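Local coordinates for Peptide/nickel transport system substrate-binding protein (Listeria monocytogenes serotype 1/2a, PDB 5KZT), which binds peptides, one of them held in this structure, and probably delivers them to an oligopeptide transporter as its solute-binding component OppA, at residues A[444-447]-A[448-452]; A[480-484]-A[485-489]; A[210-214]-A[215-219]. One frame throughout, in Å; residues are numbered along the deposited sequence.

In the fold
Contact 3 (210-219) comes first along the chain, in the loop between strands 205-210 and 224-229 of the four-stranded mixed sheet. Contact 1 (444-452) follows in the loop between helices 433-436 and 453-459, and contact 2 (480-489) ends helix 471-487 just before strand 491-503. Contacts 1 and 2 are neighbours, their centres about 14 Å apart: Tyr450 and Asn452 both reach the carboxylate of Asp488, and the Tyr450 ring packs on Leu484. Contact 3 lies on the opposite side of the chain's centre, its centre about 42 Å from that of contact 1. Contact 1 also touches the bound peptide, through Gln445, so the pair links a loop beside the peptide to the end of helix 471-487.

Contact 1: A[444-447]-A[448-452]; sequences AQNR and MSYSN
Asn446 lays its carboxamide across the bend of the chain, its oxygen against Met448 and its nitrogen against Tyr450. With CG anti to the backbone N (chi1 179°), the amide reaches over the residues that follow. Asn446 OD1 accepts from Met448 N at 3.0 Å, the donor tilted slightly from the carbonyl plane, and the same oxygen lies 3.4 Å from Met448 CB. On the other branch, Asn446 ND2 donates to Tyr450 O at 2.9 Å, with that oxygen some 21° out of the amide plane. ND2 also bonds to Val440 O, so one buried amide ties together three points of the backbone, which should fix its rotation. Water 1 adds weak bonds to Asn446 OD1 and Ser449 N.

The Met448 side chain runs at about a right angle to that of Asn446; its CG sits 3.4 Å from Asn446 O, and the bend at chi3 brings CE to 4.0 Å from Asn446 OD1. At the Tyr450 ring, Asn446 ND2 comes up to the edge, 4.2 Å from Tyr450 CD2, while the hydroxyl reaches away to Asp488. Arg447 folds back at chi2 so that NE bonds to Ala444 O at 2.9 Å from above the carbonyl plane.

Lys276 of strand 264-277 bonds to Asn446 O, and Gln445 packs on an acidic side chain of the bound peptide. Asn446 OD1 with Met448 N makes an Asx turn, which ND2 extends to Tyr450 O, in an irregular loop (positive phi at Arg447 and Ser449) beside the peptide bound by a family 5 solute-binding protein.

Contact 2: A[480-484]-A[485-489]; sequences AEKIL and LTDDV
Glu481 starts the contact: its carbonyl O accepts the regular helical bond from Leu485 N at 3.0 Å, and its CG packs 3.5 Å from Leu485 CD1. The Glu481 side chain stays extended beyond CG and carries the carboxylate past Leu485 to Ser340 and Asn320.

One residue on, the helix widens into a pi-type turn, and Lys482 O accepts a hydrogen bond from Asp487 N, five residues ahead, at 2.9 Å and nearly along the C=O axis. The side chains span the same interval. A bend at chi4 (-82°) turns Lys482 NZ onto Asp487 OD1, making a salt bridge of 2.9 Å that uses the syn lone pair, while Lys482 CG lies 4.0 Å from Thr486 CB. Ile483 continues the wide spacing with a weak bond from Asp488 N to its O; its CA is 3.4 Å from Asp487 OD2, and its CG2 branch runs alongside the Asp488 side chain, whose carboxylate bonds to Asn452 and Tyr450. Leu484 closes the segment, its CG 4.1 Å from Leu485 CD2.

The helix ends here, and Val489 leaves it with positive phi. Ala480, Ile483 and Leu484 face helix 453-459, whereas Leu485 lies on Ile491 and Pro493 of strand 491-503. Val489 packs against helix 291-299, whose Arg294 binds the carbonyls of Asp488 and Val489.

Contact 3: A[210-214]-A[215-219]; sequences KNDKY and WDKDK
The Tyr214 ring has Asp216 N over the centre of one face, 3.6 Å above its plane, and the backbone of 215-217 crosses that side, bringing Asp216 CB to 3.4 Å from Tyr214 CE2. Trp215 lies beside this ring and points the same way, with Tyr214 CZ and Asp216 CB over one face of the indole. The two rings meet obliquely: the Tyr214 and five-membered Trp215 ring planes stand 56° apart, and Tyr214 CE1 is 3.5 Å from Trp215 NE1. At the indole edge, in its plane, sits water 3, which also joins Lys213 O to Trp215 N, the latter weakly. Trp215 CG stands between the backbone N and the carbonyl carbon (chi1 69°), a setting that folds the indole back alongside the tyrosine. Their polar ends share Glu47, bonded by both Tyr214 OH and Trp215 NE1, and Lys522 meets Tyr214 OH and the Asp216 carboxylate.

Two lysines lace the turns together. Lys217, extended beyond CG, carries NZ back to Asp212, where it bonds to the backbone O in the carbonyl plane at 2.9 Å and forms a salt bridge with OD1, also 2.9 Å, from above the carboxylate plane. Lys210 crosses Lys217 at about a right angle and donates through NZ to Lys217 O at 2.8 Å; water 2 links the same ammonium to Asp218. Type I turns run from Asn211 to Tyr214 and from Tyr214 to Lys217, the second with Lys217 N bonded to Tyr214 O. An Asx turn, Asn211 OD1 to Lys213 N, opens the first.

The two turns and the 3-10 segment 217-219 lie between strand 205-210 and its antiparallel neighbour 224-229 in the mixed sheet. Tyr214 packs on Pro193, just ahead of strand 194-197, and Arg81, just beyond strand 75-79, makes a cation-pi contact with Trp215.

Contact 1: A[444-447]-A[448-452]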
loop_
_atom_site.group_PDB
_atom_site.type_symbol
_atom_site.label_atom_id
_atom_site.label_comp_id
_atom_site.label_asym_id
_atom_site.label_seq_id
_atom_site.Cartn_x
_atom_site.Cartn_y
_atom_site.Cartn_z
ATOM N N ALA A 444 -1.843 -0.705 13.760
ATOM C CA ALA A 444 -2.547 -1.729 12.966
ATOM C C ALA A 444 -1.714 -2.347 11.838
ATOM O O ALA A 444 -2.030 -3.451 11.386
ATOM C CB ALA A 444 -3.850 -1.174 12.409
ATOM N N GLN A 445 -0.680 -1.639 11.378
ATOM C CA GLN A 445 0.310 -2.171 10.435
ATOM C C GLN A 445 1.651 -2.586 11.042
ATOM O O GLN A 445 2.600 -2.864 10.308
ATOM C CB GLN A 445 0.539 -1.148 9.309
ATOM C CG GLN A 445 -0.674 -0.928 8.401
ATOM C CD GLN A 445 -1.118 -2.185 7.672
ATOM O OE1 GLN A 445 -0.361 -3.151 7.512
ATOM N NE2 GLN A 445 -2.349 -2.192 7.240
ATOM N N ASN A 446 1.728 -2.658 12.367
ATOM C CA ASN A 446 2.933 -3.114 13.079
ATOM C C ASN A 446 2.884 -4.644 13.064
ATOM O O ASN A 446 3.579 -5.264 12.262
ATOM C CB ASN A 446 2.966 -2.518 14.494
ATOM C CG ASN A 446 4.166 -2.959 15.317
ATOM O OD1 ASN A 446 4.610 -4.108 15.271
ATOM N ND2 ASN A 446 4.656 -2.054 16.127
ATOM N N ARG A 447 2.036 -5.238 13.914
ATOM C CA ARG A 447 1.787 -6.689 13.926
ATOM C C ARG A 447 3.043 -7.534 14.121
ATOM O O ARG A 447 3.162 -8.632 13.590
ATOM C CB ARG A 447 1.053 -7.121 12.641
ATOM C CG ARG A 447 -0.207 -6.338 12.349
ATOM C CD ARG A 447 -1.267 -6.544 13.421
ATOM N NE ARG A 447 -2.445 -5.718 13.149
ATOM C CZ ARG A 447 -3.461 -5.500 13.986
ATOM N NH1 ARG A 447 -3.493 -6.045 15.210
ATOM N NH2 ARG A 447 -4.457 -4.708 13.591
ATOM N N MET A 448 3.985 -6.992 14.878
ATOM C CA MET A 448 5.201 -7.691 15.209
ATOM C C MET A 448 5.409 -7.747 16.715
ATOM O O MET A 448 6.375 -8.361 17.160
ATOM C CB MET A 448 6.376 -6.950 14.573
ATOM C CG MET A 448 6.378 -7.024 13.067
ATOM S SD MET A 448 7.843 -6.262 12.355
ATOM C CE MET A 448 7.897 -4.650 13.112
ATOM N N SER A 449 4.511 -7.122 17.488
ATOM C CA SER A 449 4.751 -6.810 18.901
ATOM C C SER A 449 6.083 -6.077 19.097
ATOM O O SER A 449 6.804 -6.298 20.075
ATOM C CB SER A 449 4.630 -8.061 19.784
ATOM O OG SER A 449 3.319 -8.593 19.720
ATOM N N TYR A 450 6.394 -5.187 18.154
ATOM C CA TYR A 450 7.535 -4.310 18.283
ATOM C C TYR A 450 7.055 -3.069 19.016
ATOM O O TYR A 450 6.080 -2.442 18.610
ATOM C CB TYR A 450 8.110 -3.920 16.927
ATOM C CG TYR A 450 9.105 -2.775 17.026
ATOM C CD1 TYR A 450 10.340 -2.948 17.638
ATOM C CD2 TYR A 450 8.783 -1.505 16.537
ATOM C CE1 TYR A 450 11.235 -1.905 17.732
ATOM C CE2 TYR A 450 9.671 -0.454 16.629
ATOM C CZ TYR A 450 10.887 -0.654 17.233
ATOM O OH TYR A 450 11.754 0.404 17.324
ATOM N N SER A 451 7.772 -2.704 20.072
ATOM C CA SER A 451 7.412 -1.551 20.886
ATOM C C SER A 451 8.672 -0.880 21.381
ATOM O O SER A 451 9.427 -1.480 22.164
ATOM C CB SER A 451 6.572 -1.984 22.087
ATOM O OG SER A 451 6.173 -0.886 22.897
ATOM N N ASN A 452 8.893 0.352 20.925
ATOM C CA ASN A 452 9.947 1.213 21.459
ATOM C C ASN A 452 9.331 2.582 21.768
ATOM O O ASN A 452 8.942 3.299 20.854
ATOM C CB ASN A 452 11.082 1.330 20.439
ATOM C CG ASN A 452 12.213 2.215 20.934
ATOM O OD1 ASN A 452 11.962 3.297 21.435
ATOM N ND2 ASN A 452 13.454 1.748 20.819
HETATM O O HOH W 1 2.364 -5.193 17.547
#

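Contact 2: A[480-484]-A[485-489]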
loop_
_atom_site.group_PDB
_atom_site.type_symbol
_atom_site.label_atom_id
_atom_site.label_comp_id
_atom_site.label_asym_id
_atom_site.label_seq_id
_atom_site.Cartn_x
_atom_site.Cartn_y
_atom_site.Cartn_z
ATOM N N ALA A 480 14.353 8.888 13.825
ATOM C CA ALA A 480 13.507 7.734 14.091
ATOM C C ALA A 480 13.969 6.488 13.359
ATOM O O ALA A 480 13.870 5.394 13.903
ATOM C CB ALA A 480 12.066 8.034 13.722
ATOM N N GLU A 481 14.465 6.645 12.128
ATOM C CA GLU A 481 14.853 5.486 11.335
ATOM C C GLU A 481 16.044 4.749 11.953
ATOM O O GLU A 481 16.131 3.513 11.887
ATOM C CB GLU A 481 15.126 5.858 9.868
ATOM C CG GLU A 481 15.171 4.621 8.968
ATOM C CD GLU A 481 15.297 4.940 7.487
ATOM O OE1 GLU A 481 14.511 4.394 6.702
ATOM O OE2 GLU A 481 16.187 5.722 7.106
ATOM N N LYS A 482 16.968 5.499 12.545
ATOM C CA LYS A 482 18.096 4.874 13.250
ATOM C C LYS A 482 17.657 3.987 14.413
ATOM O O LYS A 482 18.212 2.905 14.625
ATOM C CB LYS A 482 19.064 5.921 13.765
ATOM C CG LYS A 482 20.401 5.315 14.156
ATOM C CD LYS A 482 21.275 6.309 14.904
ATOM C CE LYS A 482 22.532 5.638 15.405
ATOM N NZ LYS A 482 22.344 4.898 16.682
ATOM N N ILE A 483 16.656 4.451 15.147
ATOM C CA ILE A 483 16.091 3.690 16.261
ATOM C C ILE A 483 15.476 2.382 15.735
ATOM O O ILE A 483 15.743 1.297 16.243
ATOM C CB ILE A 483 15.014 4.508 17.019
ATOM C CG1 ILE A 483 15.630 5.761 17.644
ATOM C CG2 ILE A 483 14.375 3.652 18.116
ATOM C CD1 ILE A 483 14.626 6.716 18.223
ATOM N N LEU A 484 14.659 2.504 14.705
ATOM C CA LEU A 484 13.929 1.357 14.142
ATOM C C LEU A 484 14.876 0.279 13.599
ATOM O O LEU A 484 14.687 -0.910 13.855
ATOM C CB LEU A 484 12.999 1.831 13.025
ATOM C CG LEU A 484 12.039 0.823 12.415
ATOM C CD1 LEU A 484 10.942 0.490 13.402
ATOM C CD2 LEU A 484 11.433 1.333 11.110
ATOM N N LEU A 485 15.889 0.723 12.858
ATOM C CA LEU A 485 16.737 -0.172 12.093
ATOM C C LEU A 485 18.036 -0.505 12.825
ATOM O O LEU A 485 18.188 -1.616 13.300
ATOM C CB LEU A 485 17.002 0.420 10.691
ATOM C CG LEU A 485 15.734 0.682 9.872
ATOM C CD1 LEU A 485 16.077 1.263 8.504
ATOM C CD2 LEU A 485 14.865 -0.570 9.722
ATOM N N THR A 486 18.943 0.459 12.936
ATOM C CA THR A 486 20.244 0.213 13.542
ATOM C C THR A 486 20.134 -0.240 15.001
ATOM O O THR A 486 20.749 -1.235 15.379
ATOM C CB THR A 486 21.150 1.447 13.411
ATOM O OG1 THR A 486 21.408 1.690 12.023
ATOM C CG2 THR A 486 22.491 1.252 14.152
ATOM N N ASP A 487 19.340 0.473 15.803
ATOM C CA ASP A 487 19.254 0.200 17.241
ATOM C C ASP A 487 18.431 -1.059 17.584
ATOM O O ASP A 487 18.855 -1.858 18.406
ATOM C CB ASP A 487 18.692 1.415 18.005
ATOM C CG ASP A 487 19.489 2.708 17.763
ATOM O OD1 ASP A 487 20.622 2.638 17.190
ATOM O OD2 ASP A 487 18.972 3.799 18.130
ATOM N N ASP A 488 17.241 -1.209 16.984
ATOM C CA ASP A 488 16.288 -2.265 17.368
ATOM C C ASP A 488 16.160 -3.418 16.379
ATOM O O ASP A 488 15.653 -4.471 16.733
ATOM C CB ASP A 488 14.895 -1.666 17.605
ATOM C CG ASP A 488 14.835 -0.761 18.829
ATOM O OD1 ASP A 488 15.839 -0.631 19.543
ATOM O OD2 ASP A 488 13.781 -0.156 19.106
ATOM N N VAL A 489 16.595 -3.239 15.141
ATOM C CA VAL A 489 16.381 -4.273 14.111
ATOM C C VAL A 489 14.909 -4.758 14.109
ATOM O O VAL A 489 14.629 -5.962 14.126
ATOM C CB VAL A 489 17.343 -5.480 14.293
ATOM C CG1 VAL A 489 17.509 -6.220 12.973
ATOM C CG2 VAL A 489 18.710 -5.052 14.823
#

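Contact 3: A[210-214]-A[215-219]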
loop_
_atom_site.group_PDB
_atom_site.type_symbol
_atom_site.label_atom_id
_atom_site.label_comp_id
_atom_site.label_asym_id
_atom_site.label_seq_id
_atom_site.Cartn_x
_atom_site.Cartn_y
_atom_site.Cartn_z
ATOM N N LYS A 210 -17.164 1.603 -18.162
ATOM C CA LYS A 210 -17.398 3.047 -18.072
ATOM C C LYS A 210 -18.731 3.331 -17.371
ATOM O O LYS A 210 -19.769 2.785 -17.749
ATOM C CB LYS A 210 -17.374 3.700 -19.467
ATOM C CG LYS A 210 -17.738 5.182 -19.465
ATOM C CD LYS A 210 -17.414 5.884 -20.771
ATOM C CE LYS A 210 -18.039 7.271 -20.759
ATOM N NZ LYS A 210 -17.616 8.175 -21.856
ATOM N N ASN A 211 -18.680 4.182 -16.349
ATOM C CA ASN A 211 -19.843 4.520 -15.532
ATOM C C ASN A 211 -20.619 5.652 -16.203
ATOM O O ASN A 211 -20.144 6.773 -16.246
ATOM C CB ASN A 211 -19.383 4.926 -14.124
ATOM C CG ASN A 211 -20.532 5.298 -13.202
ATOM O OD1 ASN A 211 -21.706 5.179 -13.557
ATOM N ND2 ASN A 211 -20.192 5.759 -12.007
ATOM N N ASP A 212 -21.819 5.354 -16.693
ATOM C CA ASP A 212 -22.669 6.354 -17.353
ATOM C C ASP A 212 -23.269 7.387 -16.384
ATOM O O ASP A 212 -23.777 8.410 -16.826
ATOM C CB ASP A 212 -23.781 5.664 -18.153
ATOM C CG ASP A 212 -24.216 6.463 -19.369
ATOM O OD1 ASP A 212 -24.785 7.571 -19.222
ATOM O OD2 ASP A 212 -24.000 5.972 -20.499
ATOM N N LYS A 213 -23.206 7.132 -15.074
ATOM C CA LYS A 213 -23.648 8.114 -14.065
ATOM C C LYS A 213 -22.511 8.886 -13.392
ATOM O O LYS A 213 -22.751 9.626 -12.427
ATOM C CB LYS A 213 -24.495 7.415 -13.013
ATOM C CG LYS A 213 -25.804 6.879 -13.550
ATOM C CD LYS A 213 -26.777 6.655 -12.406
ATOM C CE LYS A 213 -27.922 5.729 -12.793
ATOM N NZ LYS A 213 -27.422 4.339 -12.998
ATOM N N TYR A 214 -21.277 8.717 -13.880
ATOM C CA TYR A 214 -20.140 9.499 -13.391
ATOM C C TYR A 214 -20.217 10.931 -13.919
ATOM O O TYR A 214 -20.452 11.134 -15.111
ATOM C CB TYR A 214 -18.829 8.841 -13.815
ATOM C CG TYR A 214 -17.576 9.563 -13.398
ATOM C CD1 TYR A 214 -17.357 9.931 -12.074
ATOM C CD2 TYR A 214 -16.578 9.856 -14.338
ATOM C CE1 TYR A 214 -16.193 10.594 -11.699
ATOM C CE2 TYR A 214 -15.417 10.492 -13.977
ATOM C CZ TYR A 214 -15.220 10.864 -12.658
ATOM O OH TYR A 214 -14.056 11.508 -12.323
ATOM N N TRP A 215 -20.020 11.911 -13.026
ATOM C CA TRP A 215 -20.158 13.339 -13.376
ATOM C C TRP A 215 -19.194 13.756 -14.490
ATOM O O TRP A 215 -19.527 14.611 -15.289
ATOM C CB TRP A 215 -19.979 14.270 -12.139
ATOM C CG TRP A 215 -18.577 14.318 -11.594
ATOM C CD1 TRP A 215 -18.048 13.506 -10.638
ATOM C CD2 TRP A 215 -17.530 15.201 -11.996
ATOM N NE1 TRP A 215 -16.727 13.815 -10.430
ATOM C CE2 TRP A 215 -16.385 14.859 -11.249
ATOM C CE3 TRP A 215 -17.438 16.237 -12.940
ATOM C CZ2 TRP A 215 -15.152 15.520 -11.406
ATOM C CZ3 TRP A 215 -16.214 16.911 -13.086
ATOM C CH2 TRP A 215 -15.086 16.539 -12.317
ATOM N N ASP A 216 -18.010 13.156 -14.537
ATOM C CA ASP A 216 -16.994 13.512 -15.547
ATOM C C ASP A 216 -16.833 12.436 -16.642
ATOM O O ASP A 216 -15.747 12.251 -17.208
ATOM C CB ASP A 216 -15.659 13.779 -14.848
ATOM C CG ASP A 216 -14.834 14.848 -15.521
ATOM O OD1 ASP A 216 -15.378 15.608 -16.347
ATOM O OD2 ASP A 216 -13.628 14.933 -15.205
ATOM N N LYS A 217 -17.929 11.764 -16.976
ATOM C CA LYS A 217 -17.883 10.629 -17.910
ATOM C C LYS A 217 -17.426 11.002 -19.325
ATOM O O LYS A 217 -16.887 10.153 -20.042
ATOM C CB LYS A 217 -19.240 9.936 -17.979
ATOM C CG LYS A 217 -20.315 10.742 -18.702
ATOM C CD LYS A 217 -21.701 10.190 -18.452
ATOM C CE LYS A 217 -22.727 10.969 -19.235
ATOM N NZ LYS A 217 -24.076 10.417 -18.956
ATOM N N ASP A 218 -17.624 12.258 -19.727
ATOM C CA ASP A 218 -17.170 12.704 -21.053
ATOM C C ASP A 218 -15.635 12.663 -21.243
ATOM O O ASP A 218 -15.149 12.638 -22.376
ATOM C CB ASP A 218 -17.729 14.092 -21.388
ATOM C CG ASP A 218 -19.239 14.073 -21.711
ATOM O OD1 ASP A 218 -19.865 12.988 -21.859
ATOM O OD2 ASP A 218 -19.813 15.181 -21.837
ATOM N N LYS A 219 -14.879 12.654 -20.149
ATOM C CA LYS A 219 -13.430 12.493 -20.228
ATOM C C LYS A 219 -12.978 11.025 -20.184
ATOM O O LYS A 219 -11.797 10.753 -20.334
ATOM C CB LYS A 219 -12.773 13.250 -19.082
ATOM C CG LYS A 219 -13.083 14.736 -19.104
ATOM C CD LYS A 219 -12.065 15.511 -18.305
ATOM C CE LYS A 219 -12.296 16.993 -18.498
ATOM N NZ LYS A 219 -11.435 17.748 -17.556
HETATM O O HOH W 2 -19.620 10.121 -22.213
HETATM O O HOH W 3 -20.957 10.973 -10.283
#